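Local coordinates for galactose mutarotase-like protein (Clostridium acetobutylicum, PDB 3OS7), which probably binds a carbohydrate and may interconvert the anomers of aldoses, as aldose 1-epimerases of the galactose mutarotase family do, at residues Asn272-Tyr283 with Trp330-Met341. Sequence-based numbering, arbitrary orientation.
Sequences NTRVVYEMSSEY and WSGVCKLYIENM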
ATOM      1  N   ASN A 272      -2.612  16.754  19.139  1.00 23.34           N
ATOM      2  CA  ASN A 272      -1.151  16.870  19.083  1.00 25.38           C
ATOM      3  C   ASN A 272      -0.423  15.593  18.626  1.00 21.43           C
ATOM      4  O   ASN A 272       0.676  15.290  19.106  1.00 21.99           O
ATOM      5  CB  ASN A 272      -0.536  17.329  20.422  1.00 25.33           C
ATOM      6  CG  ASN A 272       0.823  18.005  20.212  1.00 34.38           C
ATOM      7  OD1 ASN A 272       0.905  18.991  19.490  1.00 37.75           O
ATOM      8  ND2 ASN A 272       1.888  17.449  20.789  1.00 31.69           N
ATOM      9  N   THR A 273      -1.037  14.890  17.694  1.00 20.28           N
ATOM     10  CA  THR A 273      -0.513  13.623  17.186  1.00 19.27           C
ATOM     11  C   THR A 273      -0.481  13.583  15.661  1.00 17.54           C
ATOM     12  O   THR A 273      -1.412  14.011  14.994  1.00 17.44           O
ATOM     13  CB  THR A 273      -1.418  12.463  17.680  1.00 19.63           C
ATOM     14  OG1 THR A 273      -1.602  12.585  19.095  1.00 23.80           O
ATOM     15  CG2 THR A 273      -0.817  11.079  17.358  1.00 18.02           C
ATOM     16  N   ARG A 274       0.600  12.994  15.125  1.00 17.30           N
ATOM     17  CA  ARG A 274       0.804  12.825  13.690  1.00 15.14           C
ATOM     18  C   ARG A 274       1.022  11.335  13.409  1.00 14.24           C
ATOM     19  O   ARG A 274       1.812  10.696  14.111  1.00 14.83           O
ATOM     20  CB  ARG A 274       2.056  13.600  13.260  1.00 15.78           C
ATOM     21  CG  ARG A 274       2.373  13.450  11.825  1.00 18.27           C
ATOM     22  CD  ARG A 274       3.662  14.114  11.445  1.00 16.37           C
ATOM     23  NE  ARG A 274       3.585  15.551  11.629  1.00 15.28           N
ATOM     24  CZ  ARG A 274       4.232  16.251  12.542  1.00 20.14           C
ATOM     25  NH1 ARG A 274       5.025  15.655  13.408  1.00 25.03           N
ATOM     26  NH2 ARG A 274       4.039  17.576  12.609  1.00 21.92           N
ATOM     27  N   VAL A 275       0.326  10.799  12.406  1.00 14.50           N
ATOM     28  CA  VAL A 275       0.605   9.465  11.870  1.00 12.29           C
ATOM     29  C   VAL A 275       1.503   9.637  10.656  1.00 12.16           C
ATOM     30  O   VAL A 275       1.226  10.460   9.793  1.00 12.11           O
ATOM     31  CB  VAL A 275      -0.678   8.705  11.476  1.00 12.37           C
ATOM     32  CG1 VAL A 275      -0.333   7.461  10.653  1.00 13.00           C
ATOM     33  CG2 VAL A 275      -1.481   8.324  12.762  1.00 15.53           C
ATOM     34  N   VAL A 276       2.620   8.923  10.643  1.00 12.05           N
ATOM     35  CA  VAL A 276       3.612   9.071   9.575  1.00 12.33           C
ATOM     36  C   VAL A 276       3.722   7.791   8.749  1.00 13.98           C
ATOM     37  O   VAL A 276       3.851   6.687   9.304  1.00 14.86           O
ATOM     38  CB  VAL A 276       5.009   9.419  10.146  1.00 13.34           C
ATOM     39  CG1 VAL A 276       6.012   9.607   9.005  1.00 13.40           C
ATOM     40  CG2 VAL A 276       4.965  10.674  11.036  1.00 15.55           C
ATOM     41  N   TYR A 277       3.704   7.953   7.433  1.00 11.51           N
ATOM     42  CA  TYR A 277       3.843   6.866   6.471  1.00 11.47           C
ATOM     43  C   TYR A 277       5.037   7.208   5.584  1.00 11.29           C
ATOM     44  O   TYR A 277       4.919   7.925   4.589  1.00 10.98           O
ATOM     45  CB  TYR A 277       2.559   6.757   5.644  1.00 12.21           C
ATOM     46  CG  TYR A 277       2.404   5.572   4.706  1.00 10.26           C
ATOM     47  CD1 TYR A 277       3.169   4.419   4.819  1.00 12.47           C
ATOM     48  CD2 TYR A 277       1.416   5.599   3.700  1.00 10.57           C
ATOM     49  CE1 TYR A 277       2.935   3.327   3.981  1.00 13.28           C
ATOM     50  CE2 TYR A 277       1.218   4.527   2.861  1.00 12.55           C
ATOM     51  CZ  TYR A 277       1.975   3.405   2.992  1.00 12.20           C
ATOM     52  OH  TYR A 277       1.745   2.313   2.159  1.00 12.91           O
ATOM     53  N   GLU A 278       6.202   6.714   5.978  1.00 11.12           N
ATOM     54  CA  GLU A 278       7.462   6.986   5.285  1.00 14.05           C
ATOM     55  C   GLU A 278       7.714   5.910   4.226  1.00 15.79           C
ATOM     56  O   GLU A 278       7.557   4.719   4.470  1.00 17.99           O
ATOM     57  CB  GLU A 278       8.601   7.043   6.306  1.00 14.43           C
ATOM     58  CG  GLU A 278       9.933   7.468   5.755  1.00 16.07           C
ATOM     59  CD  GLU A 278      10.978   7.806   6.845  1.00 27.13           C
ATOM     60  OE1 GLU A 278      10.719   7.662   8.069  1.00 22.38           O
ATOM     61  OE2 GLU A 278      12.075   8.247   6.437  1.00 25.29           O
HETATM   62  N   MSE A 279       8.102   6.348   3.049  1.00 14.69           N
HETATM   63  CA  MSE A 279       8.274   5.466   1.905  1.00 15.20           C
HETATM   64  C   MSE A 279       9.684   5.594   1.363  1.00 14.81           C
HETATM   65  O   MSE A 279      10.195   6.706   1.221  1.00 15.70           O
HETATM   66  CB  MSE A 279       7.302   5.861   0.799  1.00 16.49           C
HETATM   67  CG  MSE A 279       5.894   5.947   1.218  1.00 19.06           C
HETATM   68 SE   MSE A 279       4.804   7.023   0.025  0.75 16.06          SE
HETATM   69  CE  MSE A 279       3.331   7.090   1.224  1.00 16.19           C
ATOM     70  N   SER A 280      10.280   4.465   1.009  1.00 14.54           N
ATOM     71  CA  SER A 280      11.616   4.471   0.384  1.00 16.99           C
ATOM     72  C   SER A 280      11.546   5.012  -1.045  1.00 14.47           C
ATOM     73  O   SER A 280      10.460   5.102  -1.658  1.00 13.79           O
ATOM     74  CB  SER A 280      12.236   3.072   0.406  1.00 20.11           C
ATOM     75  OG  SER A 280      11.588   2.193  -0.508  1.00 15.84           O
ATOM     76  N   SER A 281      12.715   5.349  -1.584  1.00 15.16           N
ATOM     77  CA  SER A 281      12.857   5.937  -2.920  0.50 16.57           C
ATOM     78  C   SER A 281      12.367   5.047  -4.042  1.00 13.84           C
ATOM     79  O   SER A 281      12.170   5.510  -5.173  1.00 14.47           O
ATOM     80  CB  SER A 281      14.337   6.266  -3.200  0.50 17.47           C
ATOM     81  OG  SER A 281      14.825   7.222  -2.301  0.50 25.23           O
ATOM     82  N   GLU A 282      12.197   3.752  -3.761  1.00 14.60           N
ATOM     83  CA  GLU A 282      11.629   2.848  -4.753  1.00 14.80           C
ATOM     84  C   GLU A 282      10.196   3.224  -5.110  1.00 15.30           C
ATOM     85  O   GLU A 282       9.706   2.866  -6.200  1.00 12.50           O
ATOM     86  CB  GLU A 282      11.665   1.389  -4.262  1.00 15.88           C
ATOM     87  CG  GLU A 282      13.060   0.732  -4.342  1.00 18.56           C
ATOM     88  CD  GLU A 282      13.978   1.114  -3.199  1.00 28.65           C
ATOM     89  OE1 GLU A 282      13.515   1.646  -2.172  1.00 20.13           O
ATOM     90  OE2 GLU A 282      15.186   0.888  -3.324  1.00 27.28           O
ATOM     91  N   TYR A 283       9.534   3.945  -4.206  1.00 12.26           N
ATOM     92  CA  TYR A 283       8.155   4.391  -4.458  1.00 13.82           C
ATOM     93  C   TYR A 283       8.191   5.781  -5.088  1.00 14.34           C
ATOM     94  O   TYR A 283       8.664   6.739  -4.484  1.00 16.23           O
ATOM     95  CB  TYR A 283       7.332   4.354  -3.180  1.00 14.35           C
ATOM     96  CG  TYR A 283       7.177   2.967  -2.651  1.00 11.77           C
ATOM     97  CD1 TYR A 283       6.344   2.058  -3.287  1.00 15.92           C
ATOM     98  CD2 TYR A 283       7.902   2.534  -1.557  1.00 14.72           C
ATOM     99  CE1 TYR A 283       6.217   0.731  -2.812  1.00 17.70           C
ATOM    100  CE2 TYR A 283       7.799   1.202  -1.087  1.00 16.74           C
ATOM    101  CZ  TYR A 283       6.934   0.321  -1.710  1.00 17.10           C
ATOM    102  OH  TYR A 283       6.799  -0.982  -1.235  1.00 19.14           O
ATOM    103  N   TRP A 330      13.423  -7.233  -6.471  1.00 16.20           N
ATOM    104  CA  TRP A 330      13.107  -5.836  -6.153  1.00 14.20           C
ATOM    105  C   TRP A 330      12.697  -5.821  -4.681  1.00 13.71           C
ATOM    106  O   TRP A 330      12.048  -6.766  -4.204  1.00 15.41           O
ATOM    107  CB  TRP A 330      11.927  -5.338  -7.025  1.00 15.06           C
ATOM    108  CG  TRP A 330      11.378  -3.960  -6.572  1.00 15.10           C
ATOM    109  CD1 TRP A 330      11.736  -2.739  -7.057  1.00 18.17           C
ATOM    110  CD2 TRP A 330      10.397  -3.715  -5.559  1.00 15.69           C
ATOM    111  NE1 TRP A 330      11.040  -1.755  -6.412  1.00 17.62           N
ATOM    112  CE2 TRP A 330      10.213  -2.328  -5.483  1.00 16.06           C
ATOM    113  CE3 TRP A 330       9.630  -4.538  -4.737  1.00 15.80           C
ATOM    114  CZ2 TRP A 330       9.328  -1.748  -4.585  1.00 15.60           C
ATOM    115  CZ3 TRP A 330       8.755  -3.966  -3.853  1.00 14.88           C
ATOM    116  CH2 TRP A 330       8.619  -2.589  -3.771  1.00 15.28           C
ATOM    117  N   SER A 331      13.087  -4.783  -3.954  1.00 15.66           N
ATOM    118  CA  SER A 331      12.643  -4.592  -2.573  0.50 15.70           C
ATOM    119  C   SER A 331      12.359  -3.109  -2.295  1.00 16.39           C
ATOM    120  O   SER A 331      13.090  -2.225  -2.769  1.00 14.98           O
ATOM    121  CB  SER A 331      13.695  -5.110  -1.589  0.50 17.65           C
ATOM    122  OG  SER A 331      13.312  -4.873  -0.241  0.50 23.36           O
ATOM    123  N   GLY A 332      11.319  -2.838  -1.522  1.00 13.84           N
ATOM    124  CA  GLY A 332      11.027  -1.486  -1.079  1.00 14.85           C
ATOM    125  C   GLY A 332      10.661  -1.518   0.383  1.00 14.93           C
ATOM    126  O   GLY A 332      10.183  -2.549   0.879  1.00 14.76           O
ATOM    127  N   VAL A 333      10.883  -0.404   1.077  1.00 13.86           N
ATOM    128  CA  VAL A 333      10.586  -0.308   2.493  1.00 14.79           C
ATOM    129  C   VAL A 333       9.670   0.870   2.803  1.00 17.08           C
ATOM    130  O   VAL A 333       9.905   1.990   2.322  1.00 15.11           O
ATOM    131  CB  VAL A 333      11.876  -0.103   3.287  1.00 16.86           C
ATOM    132  CG1 VAL A 333      11.609   0.008   4.766  1.00 15.52           C
ATOM    133  CG2 VAL A 333      12.871  -1.216   2.976  1.00 19.24           C
ATOM    134  N   CYS A 334       8.662   0.633   3.643  1.00 13.00           N
ATOM    135  CA  CYS A 334       7.835   1.706   4.214  1.00 13.05           C
ATOM    136  C   CYS A 334       7.813   1.564   5.717  1.00 13.93           C
ATOM    137  O   CYS A 334       8.087   0.466   6.247  1.00 13.48           O
ATOM    138  CB  CYS A 334       6.417   1.660   3.690  1.00 15.17           C
ATOM    139  SG  CYS A 334       6.269   1.982   1.924  1.00 21.97           S
ATOM    140  N   LYS A 335       7.571   2.671   6.406  1.00 12.23           N
ATOM    141  CA  LYS A 335       7.475   2.683   7.846  1.00 12.66           C
ATOM    142  C   LYS A 335       6.214   3.410   8.258  1.00 14.18           C
ATOM    143  O   LYS A 335       5.846   4.399   7.654  1.00 13.71           O
ATOM    144  CB  LYS A 335       8.703   3.363   8.459  1.00 15.53           C
ATOM    145  CG  LYS A 335       9.980   2.612   8.226  1.00 15.38           C
ATOM    146  CD  LYS A 335      11.183   3.379   8.762  1.00 24.06           C
ATOM    147  CE  LYS A 335      12.482   2.661   8.419  1.00 36.43           C
ATOM    148  NZ  LYS A 335      13.678   3.379   8.955  1.00 48.07           N
ATOM    149  N   LEU A 336       5.548   2.900   9.284  1.00 12.69           N
ATOM    150  CA  LEU A 336       4.373   3.557   9.834  1.00 13.26           C
ATOM    151  C   LEU A 336       4.627   3.747  11.336  1.00 14.13           C
ATOM    152  O   LEU A 336       4.968   2.800  12.032  1.00 14.48           O
ATOM    153  CB  LEU A 336       3.147   2.670   9.639  1.00 12.41           C
ATOM    154  CG  LEU A 336       2.517   2.655   8.271  1.00 14.69           C
ATOM    155  CD1 LEU A 336       1.444   1.530   8.218  1.00 22.02           C
ATOM    156  CD2 LEU A 336       1.877   4.007   7.976  1.00 20.56           C
ATOM    157  N   TYR A 337       4.438   4.965  11.819  1.00 14.52           N
ATOM    158  CA  TYR A 337       4.656   5.284  13.230  1.00 15.56           C
ATOM    159  C   TYR A 337       3.852   6.497  13.639  1.00 14.54           C
ATOM    160  O   TYR A 337       3.315   7.225  12.798  1.00 14.14           O
ATOM    161  CB  TYR A 337       6.148   5.524  13.539  1.00 14.45           C
ATOM    162  CG  TYR A 337       6.914   6.449  12.608  1.00 17.53           C
ATOM    163  CD1 TYR A 337       7.458   5.966  11.431  1.00 19.22           C
ATOM    164  CD2 TYR A 337       7.167   7.793  12.953  1.00 18.13           C
ATOM    165  CE1 TYR A 337       8.182   6.795  10.581  1.00 23.42           C
ATOM    166  CE2 TYR A 337       7.899   8.610  12.126  1.00 17.23           C
ATOM    167  CZ  TYR A 337       8.399   8.113  10.929  1.00 22.01           C
ATOM    168  OH  TYR A 337       9.145   8.890  10.061  1.00 24.32           O
ATOM    169  N   ILE A 338       3.794   6.720  14.938  1.00 14.29           N
ATOM    170  CA  ILE A 338       3.053   7.829  15.528  1.00 17.63           C
ATOM    171  C   ILE A 338       4.057   8.738  16.219  1.00 18.03           C
ATOM    172  O   ILE A 338       5.019   8.263  16.849  1.00 18.31           O
ATOM    173  CB  ILE A 338       2.046   7.301  16.598  1.00 18.17           C
ATOM    174  CG1 ILE A 338       1.132   6.238  16.000  1.00 19.45           C
ATOM    175  CG2 ILE A 338       1.228   8.463  17.220  1.00 20.91           C
ATOM    176  CD1 ILE A 338       0.478   5.297  17.047  1.00 23.38           C
ATOM    177  N   GLU A 339       3.848  10.045  16.127  1.00 18.50           N
ATOM    178  CA  GLU A 339       4.726  10.965  16.861  1.00 21.12           C
ATOM    179  C   GLU A 339       3.953  12.161  17.370  1.00 22.74           C
ATOM    180  O   GLU A 339       2.840  12.457  16.892  1.00 20.46           O
ATOM    181  CB  GLU A 339       5.950  11.359  16.010  1.00 24.40           C
ATOM    182  CG  GLU A 339       5.611  12.099  14.776  1.00 23.18           C
ATOM    183  CD  GLU A 339       6.796  12.433  13.866  1.00 22.07           C
ATOM    184  OE1 GLU A 339       7.841  11.750  13.870  1.00 25.57           O
ATOM    185  OE2 GLU A 339       6.636  13.402  13.094  1.00 21.86           O
ATOM    186  N   ASN A 340       4.526  12.812  18.379  1.00 22.54           N
ATOM    187  CA  ASN A 340       3.953  14.042  18.936  1.00 26.96           C
ATOM    188  C   ASN A 340       4.205  15.166  17.982  1.00 26.34           C
ATOM    189  O   ASN A 340       5.215  15.167  17.308  1.00 29.76           O
ATOM    190  CB  ASN A 340       4.599  14.389  20.281  1.00 28.68           C
ATOM    191  CG  ASN A 340       4.305  13.377  21.339  1.00 32.26           C
ATOM    192  OD1 ASN A 340       3.310  12.659  21.265  1.00 40.96           O
ATOM    193  ND2 ASN A 340       5.185  13.287  22.339  1.00 44.06           N
HETATM  194  N   MSE A 341       3.292  16.115  17.909  1.00 28.65           N
HETATM  195  CA  MSE A 341       3.505  17.314  17.105  1.00 31.99           C
HETATM  196  C   MSE A 341       4.068  18.422  17.980  1.00 38.69           C
HETATM  197  O   MSE A 341       4.009  18.362  19.212  1.00 42.88           O
HETATM  198  OXT MSE A 341       4.579  19.424  17.472  1.00 43.81           O
HETATM  199  CB  MSE A 341       2.188  17.773  16.470  1.00 30.99           C
HETATM  200  CG  MSE A 341       1.607  16.758  15.514  1.00 26.20           C
HETATM  201 SE   MSE A 341      -0.085  17.228  14.757  0.75 22.67          SE
HETATM  202  CE  MSE A 341       0.280  19.071  14.160  1.00 33.44           C
TER
HETATM  203  O   HOH W   1       5.875  18.832  14.739  1.00 41.40           O
HETATM  204  O   HOH W   2      11.132   1.014  -7.703  1.00 15.71           O
HETATM  205  O   HOH W   3       7.225  -1.661   1.384  1.00 17.59           O
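Val276 makes a CH-pi contact over one face of the Tyr337 ring, its CB 3.8 Å from the ring centroid and 19° off the normal. Tyr337 CG sits between the backbone N and the carbonyl carbon (chi1 48°), which swings the ring across the neighbouring strand. Its hydroxyl then donates to Glu278, OH to OE1 2.8 Å, reaching the carboxylate from above its plane. On the same face of the sheet, Arg274 NH1 forms a salt bridge with Glu339 OE2 at 2.8 Å, approaching on the anti side with the guanidinium and carboxylate planes 86° apart. Selenomethionine Met341 lays CG over one guanidinium face, a water joins Arg274 NH2 to the terminal carboxylate, and Glu267 takes NE in a second salt bridge.

The other face is mostly apolar and buried. Leu336 CD2 packs 3.4 Å from Tyr277 CD1, whose hydroxyl reaches Ser186. Where the ladder ends, Cys334 SG lies obliquely to the Tyr283 ring, Trp330 turns its edge toward the Tyr283 face in an offset edge-to-face stack, and Ser280 OG accepts from Val333 N (3.1 Å) and donates to Glu282 OE1, tying the type I turn Ser280-Tyr283 to the strand. Reciprocal backbone bonds pair Arg274 with Glu339, Val276 with Tyr337 and Glu278 with Lys335; strands 263-268 and 163-172 flank this antiparallel ladder, part of the beta-sandwich characteristic of galactose mutarotase-like proteins.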